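Local coordinates for uncharacterized conserved protein (Staphylococcus epidermidis, PDB 3FRM) that is of unknown function but contains a GNAT-type acetyltransferase domain and may therefore transfer acyl groups, as relatives of that fold do, at residues Q122-N127 and I164-A169; N130-V135 and I178-M183. All coordinates share one frame; numbering follows the deposited sequence.

Interaction 1. Residues Q122-N127 and I164-A169; sequences QLVSSN and IERLVA. With NA (sodium ion), chain G.
An antiparallel pairing at the edge of the central sheet joins Q122-L123, on the outermost strand 120-123, to L167-V168 on strand 165-171. Q122 and V168 form a hydrogen-bonded pair: Q122 N gives to V168 O at 3.0 Å, and V168 N returns a bond to Q122 O at 3.1 Å. L123 and L167 are the adjoining non-hydrogen-bonded pair, L123 CD1 resting 4.0 Å from L167 CD2, on the face where Y211 of helix 204-216 packs on both leucines. Within the GNAT domain, strand 165-171 thus gains its outer neighbour from the chain just ahead of helix 129-136. The pairing runs one residue past the strand's end, where V124 N reaches R166 O at 2.9 Å. A branched valine suits this spot because its two methyls part: CG1 meets V168 CG2 at 3.5 Å, while CG2 lies 3.6 Å from R166 CB. The R166 chain is extended from CG to NE and carries the guanidinium away from V124, where NH1 bonds D162 OD1. That carboxylate oxygen also binds the sodium ion, which I164 O coordinates at 2.8 Å, together with backbone oxygens of Y159 and N160.

Interaction 2. Residues N130-V135 and I178-M183; sequences NDYLHV and IVDIIM
Helix 130-135 crosses strand 178-183 steeply, the axes of the two segments 9.1 Å apart at their closest and their directions 109° from each other. I178, pointing from the strand toward the helix, carries the apolar part of the contact. Its CG1 takes the position between backbone N and carbonyl carbon, and the extended chain beyond lays CD1 over one face of the Y132 ring, offset toward the rim and 4.0 Å from the centroid, a CH-pi contact. The other branch, CG2, approaches Y132 CD1 at 3.6 Å and V135 CB at 3.7 Å; V135 and I178 meet tip to tip. A beta-branched isoleucine suits the site, since CG2 lies between ring and valine while the longer arm covers the ring face. Y132 holds CG anti to its own backbone N (chi1 167°), which sends the ring along the sheet toward D180. There Y132 OH donates to D180 OD2 at 2.5 Å, meeting the syn lone pair of that oxygen, the one on the side of OD1, with ring and carboxylate planes 27° apart. Around this bond the sheet face is shared with strand 165-171, whose R166 and V168 also touch the tyrosine; R166 bonds D162 through NH1, and its NE makes only a long, weak ion pair with D180 OD1. The tyrosine hydroxyl thus gives a buried carboxylate oxygen a short hydrogen bond, which in turn fixes where the ring ends.

Overall arrangement
Interactions 1 and 2 have centres about 6 Å apart and adjoin on one sheet, because strands 165-171 and 174-183 are antiparallel neighbours. Probable backbone hydrogen bonds join them: L167 N to V179 O and E165 O to I181 N, each 2.8 Å. The chain alternates between the two contacts, passing from strand 120-123 to helix 129-136, then through strand 165-171 into strand 174-183. Packing ties them too, V168 CG2 standing 3.5 Å from Y132 CB, with V124 also against that tyrosine. R166 takes part in interaction 1 and borders interaction 2, and through its weak pairing it leads from D180, whose side chain lies about 9 Å from the ion, toward the sodium site.

Interaction 1. Residues Q122-N127 and I164-A169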
loop_
_atom_site.group_PDB
_atom_site.type_symbol
_atom_site.label_atom_id
_atom_site.label_comp_id
_atom_site.label_asym_id
_atom_site.label_seq_id
_atom_site.Cartn_x
_atom_site.Cartn_y
_atom_site.Cartn_z
ATOM N N GLN A 122 17.176 -12.242 18.406
ATOM C CA GLN A 122 17.932 -11.766 19.556
ATOM C C GLN A 122 17.497 -10.359 19.910
ATOM O O GLN A 122 17.206 -9.559 19.015
ATOM C CB GLN A 122 19.457 -11.805 19.271
ATOM C CG GLN A 122 20.031 -13.206 18.990
ATOM C CD GLN A 122 21.563 -13.237 18.597
ATOM O OE1 GLN A 122 22.329 -12.265 18.753
ATOM N NE2 GLN A 122 21.980 -14.359 18.062
ATOM N N LEU A 123 17.454 -10.051 21.205
ATOM C CA LEU A 123 17.407 -8.653 21.679
ATOM C C LEU A 123 18.687 -7.977 21.287
ATOM O O LEU A 123 19.750 -8.577 21.396
ATOM C CB LEU A 123 17.260 -8.587 23.201
ATOM C CG LEU A 123 15.821 -8.397 23.700
ATOM C CD1 LEU A 123 15.019 -9.723 23.631
ATOM C CD2 LEU A 123 15.838 -7.831 25.128
ATOM N N VAL A 124 18.634 -6.736 20.833
ATOM C CA VAL A 124 19.896 -6.118 20.417
ATOM C C VAL A 124 20.678 -5.547 21.595
ATOM O O VAL A 124 20.114 -5.004 22.522
ATOM C CB VAL A 124 19.745 -5.099 19.253
ATOM C CG1 VAL A 124 18.737 -5.611 18.248
ATOM C CG2 VAL A 124 19.353 -3.731 19.757
ATOM N N SER A 125 21.985 -5.704 21.567
ATOM C CA SER A 125 22.807 -5.107 22.582
ATOM C C SER A 125 24.049 -4.665 21.880
ATOM O O SER A 125 24.164 -4.829 20.647
ATOM C CB SER A 125 23.181 -6.136 23.623
ATOM O OG SER A 125 23.818 -7.228 22.981
ATOM N N SER A 126 24.988 -4.143 22.678
ATOM C CA SER A 126 26.257 -3.640 22.179
ATOM C C SER A 126 26.859 -4.724 21.309
ATOM O O SER A 126 27.665 -4.440 20.427
ATOM C CB SER A 126 27.188 -3.322 23.339
ATOM O OG SER A 126 27.578 -4.513 24.027
ATOM N N ASN A 127 26.426 -5.966 21.539
ATOM C CA ASN A 127 27.053 -7.129 20.940
ATOM C C ASN A 127 26.622 -7.373 19.530
ATOM O O ASN A 127 27.371 -7.872 18.705
ATOM C CB ASN A 127 26.747 -8.370 21.770
ATOM C CG ASN A 127 27.573 -8.437 23.048
ATOM O OD1 ASN A 127 28.352 -7.516 23.371
ATOM N ND2 ASN A 127 27.417 -9.532 23.779
ATOM N N ILE A 164 12.614 1.923 24.195
ATOM C CA ILE A 164 12.467 1.116 22.980
ATOM C C ILE A 164 13.381 -0.112 22.979
ATOM O O ILE A 164 14.571 0.003 23.253
ATOM C CB ILE A 164 12.750 2.004 21.720
ATOM C CG1 ILE A 164 11.849 3.238 21.743
ATOM C CG2 ILE A 164 12.619 1.201 20.417
ATOM C CD1 ILE A 164 11.845 4.087 20.462
ATOM N N GLU A 165 12.796 -1.290 22.729
ATOM C CA GLU A 165 13.562 -2.535 22.553
ATOM C C GLU A 165 13.656 -2.893 21.063
ATOM O O GLU A 165 12.790 -2.504 20.281
ATOM C CB GLU A 165 12.964 -3.696 23.344
ATOM C CG GLU A 165 13.696 -4.080 24.672
ATOM C CD GLU A 165 15.133 -3.543 24.809
ATOM O OE1 GLU A 165 15.303 -2.589 25.613
ATOM O OE2 GLU A 165 16.079 -4.053 24.133
ATOM N N ARG A 166 14.723 -3.606 20.674
ATOM C CA ARG A 166 14.930 -3.940 19.280
ATOM C C ARG A 166 15.280 -5.400 19.033
ATOM O O ARG A 166 15.934 -6.053 19.861
ATOM C CB ARG A 166 15.982 -3.026 18.680
ATOM C CG ARG A 166 15.603 -1.574 18.733
ATOM C CD ARG A 166 16.840 -0.726 18.635
ATOM N NE ARG A 166 16.515 0.649 18.318
ATOM C CZ ARG A 166 16.389 1.613 19.210
ATOM N NH1 ARG A 166 16.584 1.369 20.504
ATOM N NH2 ARG A 166 16.030 2.820 18.788
ATOM N N LEU A 167 14.816 -5.925 17.895
ATOM C CA LEU A 167 15.142 -7.291 17.497
ATOM C C LEU A 167 15.938 -7.441 16.186
ATOM O O LEU A 167 15.731 -6.691 15.274
ATOM C CB LEU A 167 13.855 -8.089 17.438
ATOM C CG LEU A 167 13.181 -8.142 18.810
ATOM C CD1 LEU A 167 11.760 -8.712 18.709
ATOM C CD2 LEU A 167 14.012 -8.907 19.834
ATOM N N VAL A 168 16.848 -8.409 16.111
ATOM C CA VAL A 168 17.509 -8.775 14.866
ATOM C C VAL A 168 17.272 -10.248 14.711
ATOM O O VAL A 168 17.516 -11.019 15.654
ATOM C CB VAL A 168 19.065 -8.586 14.924
ATOM C CG1 VAL A 168 19.744 -9.012 13.608
ATOM C CG2 VAL A 168 19.422 -7.176 15.217
ATOM N N ALA A 169 16.788 -10.638 13.529
ATOM C CA ALA A 169 16.666 -12.044 13.177
ATOM C C ALA A 169 17.855 -12.465 12.324
ATOM O O ALA A 169 18.354 -11.658 11.467
ATOM C CB ALA A 169 15.393 -12.300 12.435
HETATM NA NA NA G . 16.820 0.572 24.866
#

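Interaction 2. Residues N130-V135 and I178-M183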
loop_
_atom_site.group_PDB
_atom_site.type_symbol
_atom_site.label_atom_id
_atom_site.label_comp_id
_atom_site.label_asym_id
_atom_site.label_seq_id
_atom_site.Cartn_x
_atom_site.Cartn_y
_atom_site.Cartn_z
ATOM N N ASN A 130 25.417 -3.641 15.524
ATOM C CA ASN A 130 25.885 -3.409 14.157
ATOM C C ASN A 130 25.152 -4.301 13.136
ATOM O O ASN A 130 24.983 -3.896 11.973
ATOM C CB ASN A 130 27.400 -3.582 14.010
ATOM C CG ASN A 130 28.201 -2.329 14.427
ATOM O OD1 ASN A 130 29.058 -2.426 15.290
ATOM N ND2 ASN A 130 27.918 -1.156 13.825
ATOM N N ASP A 131 24.728 -5.500 13.550
ATOM C CA ASP A 131 23.924 -6.331 12.697
ATOM C C ASP A 131 22.565 -5.696 12.499
ATOM O O ASP A 131 21.971 -5.834 11.444
ATOM C CB ASP A 131 23.704 -7.734 13.310
ATOM C CG ASP A 131 24.960 -8.583 13.300
ATOM O OD1 ASP A 131 25.037 -9.470 14.178
ATOM O OD2 ASP A 131 25.859 -8.376 12.439
ATOM N N TYR A 132 22.039 -5.047 13.527
ATOM C CA TYR A 132 20.761 -4.394 13.403
ATOM C C TYR A 132 20.913 -3.277 12.340
ATOM O O TYR A 132 20.163 -3.202 11.367
ATOM C CB TYR A 132 20.311 -3.869 14.777
ATOM C CG TYR A 132 19.151 -2.922 14.732
ATOM C CD1 TYR A 132 17.872 -3.370 14.991
ATOM C CD2 TYR A 132 19.338 -1.541 14.455
ATOM C CE1 TYR A 132 16.781 -2.520 14.964
ATOM C CE2 TYR A 132 18.207 -0.624 14.416
ATOM C CZ TYR A 132 16.924 -1.165 14.670
ATOM O OH TYR A 132 15.765 -0.391 14.641
ATOM N N LEU A 133 21.933 -2.458 12.497
ATOM C CA LEU A 133 22.121 -1.319 11.580
ATOM C C LEU A 133 22.423 -1.765 10.170
ATOM O O LEU A 133 22.009 -1.135 9.194
ATOM C CB LEU A 133 23.213 -0.420 12.077
ATOM C CG LEU A 133 22.834 0.244 13.386
ATOM C CD1 LEU A 133 24.107 0.964 13.869
ATOM C CD2 LEU A 133 21.635 1.201 13.170
ATOM N N HIS A 134 23.088 -2.898 10.078
ATOM C CA HIS A 134 23.338 -3.498 8.804
ATOM C C HIS A 134 22.067 -3.769 8.010
ATOM O O HIS A 134 22.020 -3.518 6.807
ATOM C CB HIS A 134 24.115 -4.792 8.989
ATOM C CG HIS A 134 24.372 -5.496 7.705
ATOM N ND1 HIS A 134 23.623 -6.580 7.291
ATOM C CD2 HIS A 134 25.248 -5.230 6.708
ATOM C CE1 HIS A 134 24.047 -6.971 6.103
ATOM N NE2 HIS A 134 25.035 -6.169 5.729
ATOM N N VAL A 135 21.035 -4.280 8.670
ATOM C CA VAL A 135 19.789 -4.543 7.977
ATOM C C VAL A 135 19.125 -3.204 7.650
ATOM O O VAL A 135 18.603 -2.961 6.545
ATOM C CB VAL A 135 18.839 -5.390 8.845
ATOM C CG1 VAL A 135 17.441 -5.508 8.155
ATOM C CG2 VAL A 135 19.468 -6.753 9.172
ATOM N N ILE A 178 14.652 -6.906 11.130
ATOM C CA ILE A 178 14.682 -6.098 12.353
ATOM C C ILE A 178 13.300 -5.568 12.756
ATOM O O ILE A 178 12.343 -5.531 11.942
ATOM C CB ILE A 178 15.774 -4.930 12.293
ATOM C CG1 ILE A 178 15.445 -3.963 11.161
ATOM C CG2 ILE A 178 17.228 -5.512 12.135
ATOM C CD1 ILE A 178 16.446 -2.714 11.108
ATOM N N VAL A 179 13.155 -5.171 14.016
ATOM C CA VAL A 179 11.941 -4.451 14.370
ATOM C C VAL A 179 12.237 -3.771 15.667
ATOM O O VAL A 179 13.058 -4.263 16.420
ATOM C CB VAL A 179 10.701 -5.419 14.485
ATOM C CG1 VAL A 179 10.931 -6.569 15.578
ATOM C CG2 VAL A 179 9.407 -4.641 14.681
ATOM N N ASP A 180 11.584 -2.640 15.878
ATOM C CA ASP A 180 11.516 -1.921 17.144
ATOM C C ASP A 180 10.193 -2.187 17.858
ATOM O O ASP A 180 9.156 -2.277 17.221
ATOM C CB ASP A 180 11.515 -0.442 16.854
ATOM C CG ASP A 180 12.794 0.005 16.287
ATOM O OD1 ASP A 180 13.070 1.214 16.369
ATOM O OD2 ASP A 180 13.559 -0.853 15.793
ATOM N N ILE A 181 10.256 -2.282 19.182
ATOM C CA ILE A 181 9.081 -2.470 19.976
ATOM C C ILE A 181 9.074 -1.494 21.116
ATOM O O ILE A 181 10.082 -1.287 21.783
ATOM C CB ILE A 181 8.890 -3.942 20.505
ATOM C CG1 ILE A 181 10.171 -4.485 21.100
ATOM C CG2 ILE A 181 8.468 -4.854 19.383
ATOM C CD1 ILE A 181 11.088 -5.207 20.092
ATOM N N ILE A 182 7.893 -0.922 21.309
ATOM C CA ILE A 182 7.615 0.045 22.337
ATOM C C ILE A 182 6.527 -0.587 23.175
ATOM O O ILE A 182 5.392 -0.827 22.696
ATOM C CB ILE A 182 7.098 1.390 21.755
ATOM C CG1 ILE A 182 8.126 2.038 20.844
ATOM C CG2 ILE A 182 6.708 2.370 22.851
ATOM C CD1 ILE A 182 7.729 1.920 19.371
HETATM N N MSE A 183 6.862 -0.834 24.435
HETATM C CA MSE A 183 5.952 -1.527 25.322
HETATM C C MSE A 183 5.315 -0.626 26.350
HETATM O O MSE A 183 5.947 0.269 26.865
HETATM C CB MSE A 183 6.687 -2.639 26.011
HETATM C CG MSE A 183 7.500 -3.395 25.025
HETATM SE SE MSE A 183 8.539 -4.713 25.959
HETATM C CE MSE A 183 9.932 -3.515 26.726
#